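Local coordinates for protein polyketide biosynthesis cytochrome P450 PksS (Bacillus subtilis, PDB 4YZR) that acts as a heme-dependent cytochrome P450 monooxygenase in bacillaene biosynthesis, oxidising the substrate dihydrobacillaene, at residues E116-S121 with A355-L360; A368-K371 with D375-L378. One frame throughout, in Å; residues are numbered along the deposited sequence.

Interaction 1 of 2, residues E116-S121 with A355-L360; sequences ENLRGS and APLARL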
# COMPACT_ATOMS: atom_id res chain seq x y z
N GLU A 116 -18.50 1.67 0.81
CA GLU A 116 -19.23 1.38 2.00
C GLU A 116 -20.19 0.24 1.85
O GLU A 116 -20.43 -0.53 2.72
CB GLU A 116 -20.01 2.62 2.53
CG GLU A 116 -20.62 2.37 3.85
CD GLU A 116 -19.66 2.12 5.02
OE1 GLU A 116 -18.48 2.49 5.02
OE2 GLU A 116 -20.02 1.56 6.05
N ASN A 117 -20.73 0.13 0.66
CA ASN A 117 -21.63 -0.97 0.28
C ASN A 117 -21.02 -2.36 0.38
O ASN A 117 -21.73 -3.37 0.50
CB ASN A 117 -22.30 -0.78 -1.06
CG ASN A 117 -23.35 0.32 -1.07
OD1 ASN A 117 -23.84 0.77 -0.03
ND2 ASN A 117 -23.71 0.74 -2.26
N LEU A 118 -19.67 -2.40 0.42
CA LEU A 118 -18.94 -3.66 0.61
C LEU A 118 -18.84 -4.10 2.05
O LEU A 118 -18.42 -5.22 2.32
CB LEU A 118 -17.51 -3.54 0.08
CG LEU A 118 -17.44 -3.14 -1.40
CD1 LEU A 118 -15.95 -2.95 -1.73
CD2 LEU A 118 -18.02 -4.24 -2.27
N ARG A 119 -19.28 -3.31 2.98
CA ARG A 119 -19.08 -3.58 4.41
C ARG A 119 -19.56 -4.91 4.82
O ARG A 119 -18.84 -5.73 5.44
CB ARG A 119 -19.76 -2.49 5.29
CG ARG A 119 -19.76 -2.85 6.75
CD ARG A 119 -20.35 -1.71 7.64
NE ARG A 119 -19.63 -0.50 7.49
CZ ARG A 119 -18.66 0.08 8.14
NH1 ARG A 119 -18.05 -0.49 9.06
NH2 ARG A 119 -18.23 1.27 7.73
N GLY A 120 -20.80 -5.27 4.49
CA GLY A 120 -21.34 -6.55 4.94
C GLY A 120 -20.55 -7.72 4.43
O GLY A 120 -20.25 -8.70 5.17
N SER A 121 -20.14 -7.70 3.21
CA SER A 121 -19.32 -8.77 2.63
C SER A 121 -17.94 -8.87 3.25
O SER A 121 -17.45 -9.99 3.41
CB SER A 121 -19.13 -8.60 1.13
OG SER A 121 -18.36 -7.51 0.75
N ALA A 355 -7.98 4.36 -0.75
CA ALA A 355 -7.98 4.72 0.69
C ALA A 355 -9.26 4.36 1.37
O ALA A 355 -9.22 3.80 2.47
CB ALA A 355 -7.61 6.20 0.90
N PRO A 356 -10.46 4.56 0.76
CA PRO A 356 -11.64 4.21 1.55
C PRO A 356 -11.74 2.71 1.77
O PRO A 356 -12.26 2.25 2.80
CB PRO A 356 -12.82 4.71 0.65
CG PRO A 356 -12.17 5.49 -0.41
CD PRO A 356 -10.74 5.35 -0.45
N LEU A 357 -11.26 1.91 0.83
CA LEU A 357 -11.32 0.46 0.97
C LEU A 357 -10.30 -0.02 1.97
O LEU A 357 -10.62 -0.84 2.81
CB LEU A 357 -11.08 -0.22 -0.40
CG LEU A 357 -11.09 -1.73 -0.35
CD1 LEU A 357 -12.42 -2.27 0.19
CD2 LEU A 357 -10.93 -2.21 -1.81
N ALA A 358 -9.08 0.51 1.94
CA ALA A 358 -8.10 0.16 2.96
C ALA A 358 -8.60 0.51 4.33
O ALA A 358 -8.49 -0.27 5.29
CB ALA A 358 -6.84 0.88 2.65
N ARG A 359 -9.20 1.69 4.48
CA ARG A 359 -9.72 2.11 5.74
C ARG A 359 -10.87 1.23 6.19
O ARG A 359 -10.96 0.89 7.39
CB ARG A 359 -10.20 3.56 5.67
CG ARG A 359 -9.06 4.57 5.65
CD ARG A 359 -9.56 5.97 5.37
NE ARG A 359 -8.51 6.96 5.67
CZ ARG A 359 -8.17 8.04 4.97
NH1 ARG A 359 -8.69 8.31 3.82
NH2 ARG A 359 -7.18 8.82 5.46
N LEU A 360 -11.73 0.76 5.28
CA LEU A 360 -12.85 -0.09 5.67
C LEU A 360 -12.35 -1.43 6.07
O LEU A 360 -12.84 -2.05 7.06
CB LEU A 360 -13.80 -0.17 4.53
CG LEU A 360 -15.07 -1.03 4.74
CD1 LEU A 360 -15.89 -0.53 5.92
CD2 LEU A 360 -15.91 -1.01 3.51

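Interaction 2 of 2, residues A368-K371 with D375-L378; sequences ALLK and DIEL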
# COMPACT_ATOMS: atom_id res chain seq x y z
N ALA A 368 -12.95 -6.75 14.60
CA ALA A 368 -13.37 -8.10 14.63
C ALA A 368 -12.38 -8.94 15.34
O ALA A 368 -12.80 -9.86 16.14
CB ALA A 368 -13.71 -8.63 13.27
N LEU A 369 -11.10 -8.79 15.11
CA LEU A 369 -10.08 -9.56 15.75
C LEU A 369 -10.11 -9.36 17.27
O LEU A 369 -10.02 -10.37 17.99
CB LEU A 369 -8.71 -9.12 15.20
CG LEU A 369 -7.49 -9.86 15.73
CD1 LEU A 369 -7.54 -11.30 15.31
CD2 LEU A 369 -6.23 -9.16 15.25
N LEU A 370 -10.22 -8.13 17.69
CA LEU A 370 -10.18 -7.77 19.16
C LEU A 370 -11.47 -8.21 19.80
O LEU A 370 -11.41 -8.59 21.06
CB LEU A 370 -9.95 -6.32 19.39
CG LEU A 370 -8.63 -5.81 18.95
CD1 LEU A 370 -8.64 -4.30 19.14
CD2 LEU A 370 -7.52 -6.47 19.70
N LYS A 371 -12.57 -8.30 19.12
CA LYS A 371 -13.88 -8.77 19.67
C LYS A 371 -13.76 -10.24 19.84
O LYS A 371 -14.19 -10.82 20.91
CB LYS A 371 -15.03 -8.43 18.76
CG LYS A 371 -16.37 -8.88 19.29
CD LYS A 371 -17.54 -8.41 18.45
CE LYS A 371 -18.81 -8.83 19.18
NZ LYS A 371 -19.97 -8.53 18.30
N ASP A 375 -8.12 -11.70 24.49
CA ASP A 375 -6.86 -12.05 25.16
C ASP A 375 -5.63 -12.22 24.27
O ASP A 375 -4.57 -12.67 24.63
CB ASP A 375 -7.04 -13.31 26.05
CG ASP A 375 -8.08 -13.12 27.15
OD1 ASP A 375 -8.21 -12.00 27.65
OD2 ASP A 375 -8.76 -14.08 27.45
N ILE A 376 -5.84 -11.82 23.01
CA ILE A 376 -4.74 -11.97 22.06
C ILE A 376 -3.43 -11.28 22.54
O ILE A 376 -3.46 -10.17 23.12
CB ILE A 376 -5.14 -11.42 20.68
CG1 ILE A 376 -4.09 -11.70 19.64
CG2 ILE A 376 -5.47 -9.94 20.78
CD1 ILE A 376 -4.54 -11.37 18.19
N GLU A 377 -2.30 -11.94 22.30
CA GLU A 377 -0.99 -11.48 22.75
C GLU A 377 0.09 -11.93 21.80
O GLU A 377 0.01 -12.96 21.19
CB GLU A 377 -0.71 -12.07 24.19
CG GLU A 377 0.58 -11.72 24.86
CD GLU A 377 0.64 -12.44 26.22
OE1 GLU A 377 0.62 -11.74 27.28
OE2 GLU A 377 0.66 -13.69 26.22
N LEU A 378 1.11 -11.10 21.67
CA LEU A 378 2.24 -11.42 20.83
C LEU A 378 2.98 -12.66 21.28
O LEU A 378 3.10 -12.86 22.54
CB LEU A 378 3.14 -10.16 20.77
CG LEU A 378 4.13 -9.97 19.69
CD1 LEU A 378 3.48 -10.01 18.32
CD2 LEU A 378 4.81 -8.63 19.95

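Interaction 1 of 2, residues E116-S121 with A355-L360
L360 meets R119 and L357 meets L118 where the first turns of helix 355-372 pass residues 116-121, which lead into helix 119-133. In the cytochrome P450 fold, helix 355-372 is the L helix, which follows the heme-binding cysteine loop. A358, on the same first turns, touches the heme.

The main contact is apolar carbon against a charged plane. L360 CD1 sits over one face of the R119 guanidinium, 3.4 Å above the plane and offset toward the rim. Its closest approach is 3.5 Å, to R119 NH2. The other branch, L360 CD2, lies 4.1 Å from R119 N.

The polar interaction is local to residues 116-121. E116 CD lies at the edge of the R119 guanidinium, in its plane. R119 NH2 gives a weak bond to E116 OE1 at 3.0 Å, within an E116/R119 salt bridge in which the place of OE2 is less sure. R119 is extended as far as CD and then bends at chi3 (-58°), which helps bring the guanidinium alongside L360.

The remaining packing is purely aliphatic. I115 and I122 also touch L357 and L360. L118 and L357 cross at about a right angle, with L118 CD1 4.1 Å from L357 CD1.

Interaction 2 of 2, residues A368-K371 with D375-L378
I376 packs its two branches against two consecutive leucines, L369 and L370. The contact across these segments is entirely apolar, and all three residues are buried.

The longer branch of I376 serves L369. I376 CD1 lies 4.0 Å from L369 CD2. It is also 4.1 Å from L369 CG and 4.2 Å from L369 CD1. The delta methyl therefore sits against the fork of the leucine, not against one methyl alone. The two side chains cross at about a right angle. CG1 of I376 is anti to the backbone N (chi1 -173°), and the chain stays extended through chi2 (171°). This carries CD1 out to L369.

I376 immediately precedes strand 377-378. This short strand is at one edge of a three-stranded antiparallel sheet, where E377 makes backbone hydrogen bonds with S402. The chain thus leaves the end of the P450 L helix (355-372), turns, and joins the sheet. I376 folds back onto the helix it has just left.

The shorter branch serves L370. I376 CG2 lies 4.2 Å from L370 CD2, and these side chains also cross at about a right angle. The two branches do not share partners. I376 CD1 is 5.9 Å from L370 CD2, and I376 CG2 is 5.6 Å from L369 CD2.

Neighbouring helices also pack here. L369 also touches L130 and M133 of helix 119-133 and T254 of helix 228-259. L370 meets C264 and L267 of helix 261-269, while I376 also rests on L258.

Overall arrangement
Both contacts use helix 355-372, one near each end. Interaction 1 packs its first turns on residues 116-121. Interaction 2 joins its last turns to the strand that follows. Their centres are 21 Å apart, and their nearest atoms about 9 Å apart, so they do not touch. Helix 119-133 also reaches interaction 2, where it packs on A368 and L369. Only interaction 1 is close to the heme. The L357 side chain is about 4 Å from the cofactor and about 8 Å from that of C352, the probable axial iron ligand. Interaction 2 lies away from the annotated sites, its centre about 24 Å from the centre of the chain.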